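Local coordinates for plasmodium falciparum gamete antigen 27/25 (Plasmodium falciparum, PDB 1N81), which is essential for sexual development of the malaria parasite; its molecular function is unknown, though it may take part in protein dimerization, at residues E109-D121 against A162-S176. Numbering follows the deposited sequence.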
# COMPACT_ATOMS: atom_id res chain seq x y z
N GLU A 109 3.61 -3.34 5.47
CA GLU A 109 3.25 -2.05 4.92
C GLU A 109 1.72 -1.89 4.91
O GLU A 109 1.18 -0.85 5.33
CB GLU A 109 3.83 -1.88 3.51
CG GLU A 109 3.62 -0.48 2.92
CD GLU A 109 4.27 -0.29 1.56
OE1 GLU A 109 4.02 0.76 0.94
OE2 GLU A 109 5.04 -1.16 1.09
N GLN A 110 1.01 -2.93 4.47
CA GLN A 110 -0.45 -2.82 4.42
C GLN A 110 -1.05 -2.64 5.83
O GLN A 110 -1.94 -1.79 6.05
CB GLN A 110 -1.08 -4.01 3.69
CG GLN A 110 -2.57 -3.85 3.53
CD GLN A 110 -3.20 -4.90 2.65
OE1 GLN A 110 -2.59 -5.90 2.31
NE2 GLN A 110 -4.44 -4.66 2.27
N ARG A 111 -0.53 -3.38 6.80
CA ARG A 111 -0.98 -3.22 8.17
C ARG A 111 -0.69 -1.81 8.76
O ARG A 111 -1.51 -1.26 9.50
CB ARG A 111 -0.30 -4.23 9.07
CG ARG A 111 -0.65 -4.09 10.50
CD ARG A 111 -2.14 -4.31 10.76
NE ARG A 111 -2.38 -4.77 12.13
CZ ARG A 111 -2.67 -6.02 12.48
NH1 ARG A 111 -2.79 -6.96 11.55
NH2 ARG A 111 -2.87 -6.33 13.75
N VAL A 112 0.47 -1.23 8.47
CA VAL A 112 0.75 0.08 9.02
C VAL A 112 -0.22 1.10 8.39
O VAL A 112 -0.79 1.93 9.11
CB VAL A 112 2.21 0.50 8.82
CG1 VAL A 112 2.41 1.96 9.22
CG2 VAL A 112 3.10 -0.37 9.69
N ILE A 113 -0.45 0.97 7.08
CA ILE A 113 -1.41 1.84 6.38
C ILE A 113 -2.76 1.79 7.10
O ILE A 113 -3.33 2.84 7.44
CB ILE A 113 -1.64 1.40 4.89
CG1 ILE A 113 -0.41 1.78 4.06
CG2 ILE A 113 -2.89 2.07 4.33
CD1 ILE A 113 -0.47 1.33 2.61
N GLU A 114 -3.26 0.59 7.37
CA GLU A 114 -4.56 0.47 8.04
C GLU A 114 -4.61 1.10 9.41
O GLU A 114 -5.53 1.85 9.72
CB GLU A 114 -5.01 -0.99 8.10
CG GLU A 114 -5.33 -1.47 6.72
CD GLU A 114 -5.88 -2.87 6.71
OE1 GLU A 114 -5.80 -3.58 7.73
OE2 GLU A 114 -6.39 -3.25 5.65
N GLU A 115 -3.61 0.81 10.22
CA GLU A 115 -3.53 1.32 11.57
C GLU A 115 -3.51 2.87 11.55
O GLU A 115 -4.21 3.55 12.31
CB GLU A 115 -2.24 0.78 12.18
CG GLU A 115 -2.13 0.84 13.66
CD GLU A 115 -3.02 -0.17 14.33
OE1 GLU A 115 -3.29 -1.26 13.75
OE2 GLU A 115 -3.44 0.16 15.46
N VAL A 116 -2.67 3.43 10.69
CA VAL A 116 -2.60 4.87 10.62
C VAL A 116 -3.95 5.43 10.15
O VAL A 116 -4.38 6.48 10.63
CB VAL A 116 -1.49 5.36 9.67
CG1 VAL A 116 -1.55 6.87 9.52
CG2 VAL A 116 -0.14 4.96 10.22
N SER A 117 -4.64 4.72 9.25
CA SER A 117 -5.91 5.21 8.75
C SER A 117 -6.95 5.28 9.87
O SER A 117 -7.85 6.13 9.82
CB SER A 117 -6.44 4.36 7.57
OG SER A 117 -7.09 3.18 8.00
N ILE A 118 -6.82 4.40 10.87
CA ILE A 118 -7.75 4.41 12.00
C ILE A 118 -7.55 5.67 12.83
O ILE A 118 -8.51 6.29 13.26
CB ILE A 118 -7.56 3.21 12.97
CG1 ILE A 118 -7.87 1.89 12.26
CG2 ILE A 118 -8.47 3.40 14.20
CD1 ILE A 118 -9.25 1.84 11.61
N ASN A 119 -6.29 6.03 13.07
CA ASN A 119 -6.00 7.23 13.85
C ASN A 119 -6.50 8.46 13.07
O ASN A 119 -7.03 9.39 13.66
CB ASN A 119 -4.48 7.35 14.12
CG ASN A 119 -3.98 6.34 15.17
OD1 ASN A 119 -3.90 6.64 16.35
ND2 ASN A 119 -3.67 5.13 14.72
N VAL A 120 -6.36 8.44 11.75
CA VAL A 120 -6.84 9.54 10.91
C VAL A 120 -8.37 9.73 11.05
O VAL A 120 -8.85 10.82 11.33
CB VAL A 120 -6.46 9.31 9.42
CG1 VAL A 120 -7.18 10.31 8.52
CG2 VAL A 120 -4.93 9.46 9.25
N ASP A 121 -9.13 8.66 10.86
CA ASP A 121 -10.59 8.71 10.97
C ASP A 121 -11.08 9.28 12.31
O ASP A 121 -12.11 9.96 12.37
CB ASP A 121 -11.21 7.32 10.83
CG ASP A 121 -11.04 6.72 9.46
OD1 ASP A 121 -10.72 7.45 8.49
OD2 ASP A 121 -11.23 5.49 9.35
N ALA A 162 9.29 3.05 2.25
CA ALA A 162 7.97 2.59 2.65
C ALA A 162 7.18 3.68 3.39
O ALA A 162 5.99 3.87 3.13
CB ALA A 162 8.08 1.37 3.51
N ALA A 163 7.83 4.39 4.30
CA ALA A 163 7.13 5.43 5.06
C ALA A 163 6.58 6.48 4.10
O ALA A 163 5.48 6.99 4.30
CB ALA A 163 8.07 6.07 6.10
N ALA A 164 7.34 6.81 3.06
CA ALA A 164 6.89 7.79 2.08
C ALA A 164 5.66 7.26 1.31
O ALA A 164 4.71 8.00 1.07
CB ALA A 164 8.02 8.12 1.10
N ARG A 165 5.67 5.98 0.95
CA ARG A 165 4.54 5.40 0.23
C ARG A 165 3.28 5.42 1.07
O ARG A 165 2.18 5.69 0.58
CB ARG A 165 4.81 3.96 -0.12
CG ARG A 165 5.66 3.75 -1.37
CD ARG A 165 5.80 2.24 -1.60
NE ARG A 165 7.21 1.98 -1.60
CZ ARG A 165 7.81 1.11 -0.83
NH1 ARG A 165 7.13 0.37 0.03
NH2 ARG A 165 9.10 0.98 -0.93
N ILE A 166 3.46 5.11 2.34
CA ILE A 166 2.37 5.04 3.29
C ILE A 166 1.66 6.40 3.37
O ILE A 166 0.42 6.49 3.26
CB ILE A 166 2.95 4.61 4.63
CG1 ILE A 166 3.25 3.11 4.57
CG2 ILE A 166 2.02 5.00 5.79
CD1 ILE A 166 3.95 2.60 5.83
N SER A 167 2.45 7.45 3.56
CA SER A 167 1.88 8.80 3.65
C SER A 167 1.20 9.11 2.32
O SER A 167 0.06 9.60 2.29
CB SER A 167 2.96 9.83 3.97
OG SER A 167 3.39 9.69 5.31
N GLN A 168 1.86 8.76 1.21
CA GLN A 168 1.27 9.00 -0.11
C GLN A 168 -0.02 8.26 -0.29
O GLN A 168 -1.00 8.82 -0.79
CB GLN A 168 2.21 8.60 -1.24
CG GLN A 168 1.59 8.97 -2.58
CD GLN A 168 2.41 8.52 -3.74
OE1 GLN A 168 2.42 7.35 -4.09
NE2 GLN A 168 3.12 9.46 -4.35
N PHE A 169 -0.01 6.98 0.07
CA PHE A 169 -1.20 6.15 -0.06
C PHE A 169 -2.39 6.75 0.73
O PHE A 169 -3.50 6.82 0.23
CB PHE A 169 -0.91 4.73 0.46
CG PHE A 169 -2.10 3.80 0.38
CD1 PHE A 169 -2.19 2.84 -0.63
CD2 PHE A 169 -3.13 3.88 1.32
CE1 PHE A 169 -3.29 1.96 -0.73
CE2 PHE A 169 -4.23 3.01 1.25
CZ PHE A 169 -4.31 2.04 0.22
N LEU A 170 -2.16 7.15 1.97
CA LEU A 170 -3.24 7.70 2.77
C LEU A 170 -3.84 8.97 2.12
O LEU A 170 -5.05 9.09 1.95
CB LEU A 170 -2.71 7.99 4.18
CG LEU A 170 -2.43 6.69 4.95
CD1 LEU A 170 -1.61 6.99 6.16
CD2 LEU A 170 -3.71 5.99 5.34
N ILE A 171 -2.99 9.91 1.73
CA ILE A 171 -3.48 11.14 1.11
C ILE A 171 -4.32 10.83 -0.13
O ILE A 171 -5.39 11.38 -0.30
CB ILE A 171 -2.31 12.09 0.76
CG1 ILE A 171 -1.69 12.62 2.05
CG2 ILE A 171 -2.82 13.27 -0.08
CD1 ILE A 171 -0.30 13.21 1.88
N ASP A 172 -3.85 9.92 -0.97
CA ASP A 172 -4.56 9.53 -2.17
C ASP A 172 -5.83 8.76 -1.95
O ASP A 172 -6.77 8.89 -2.72
CB ASP A 172 -3.72 8.62 -3.05
CG ASP A 172 -2.68 9.35 -3.79
OD1 ASP A 172 -2.68 10.60 -3.69
OD2 ASP A 172 -1.88 8.68 -4.47
N VAL A 173 -5.86 7.93 -0.91
CA VAL A 173 -7.00 7.04 -0.75
C VAL A 173 -8.06 7.34 0.28
O VAL A 173 -9.24 7.12 0.02
CB VAL A 173 -6.45 5.58 -0.56
CG1 VAL A 173 -7.60 4.58 -0.45
CG2 VAL A 173 -5.52 5.22 -1.76
N VAL A 174 -7.67 7.82 1.45
CA VAL A 174 -8.62 8.14 2.51
C VAL A 174 -9.64 9.13 1.96
O VAL A 174 -9.27 10.11 1.30
CB VAL A 174 -7.92 8.78 3.72
CG1 VAL A 174 -8.96 9.20 4.77
CG2 VAL A 174 -6.93 7.78 4.35
N ASP A 175 -10.92 8.87 2.22
CA ASP A 175 -12.01 9.73 1.76
C ASP A 175 -13.07 9.92 2.84
O ASP A 175 -14.08 10.59 2.60
CB ASP A 175 -12.67 9.15 0.51
CG ASP A 175 -13.55 7.94 0.81
OD1 ASP A 175 -14.26 7.45 -0.09
OD2 ASP A 175 -13.53 7.48 1.96
N SER A 176 -12.83 9.37 4.02
CA SER A 176 -13.80 9.45 5.11
C SER A 176 -14.13 10.86 5.62
O SER A 176 -15.20 11.08 6.15
CB SER A 176 -13.33 8.61 6.31
OG SER A 176 -12.17 9.18 6.89
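Ile113 meets Phe169 with two branches, and the geometry separates their roles. Its CD1 stands over one face of the ring, 3.9 Å from the Phe169 centroid and 19° off the ring normal, which meets the geometry of a CH-pi contact. Its CG2 reaches Phe169 CE2 at 3.5 Å. Val173 CG2 lies over the opposite face, so the ring is sandwiched between aliphatic groups. The CG1 atoms of Ile113 and Ile166 approach to 3.9 Å where the backbones come closest, while Ile166 CD1 extends crosswise to Val112 CG1. One turn on, the branches of Leu170 diverge: CD1 presses on Val116 CG1 at 3.4 Å, tighter than usual van der Waals contact, and CD2 rests against Ser117 CB. Ser117 OG turns back to Glu114 O, a 2.7 Å bond within its own helix.

Polar pairs close both ends. With CG anti to the backbone N (chi1 -174°) and the chain extended beyond it, Glu109 carries its carboxylate to Arg165 NH1, crossing the arginine side chain at roughly a right angle. This is a salt bridge, OE2 of Glu109 lying 2.8 Å from NH1 of Arg165, but its hydrogen bonds are weak; the stronger partner of Glu109 is Arg84, which engages OE1 and should help fix the buried carboxylate. At the far end, Ser176 OG donates to Asp121 OD1 from above the carboxylate plane at 2.8 Å, tying the segment beyond helix 156-173 to helix 96-122.

The segment axes pass 9.9 Å apart and cross at -48°, running broadly in the same direction, in a fold built of helices with no strands. Around this buried junction, helix 13-35 brings Phe23 to Ile113, helix 71-89 packs Tyr88 on Glu109 and Arg165, and helix 136-150 sets Leu142 against Val116 and Phe143 against Ile166.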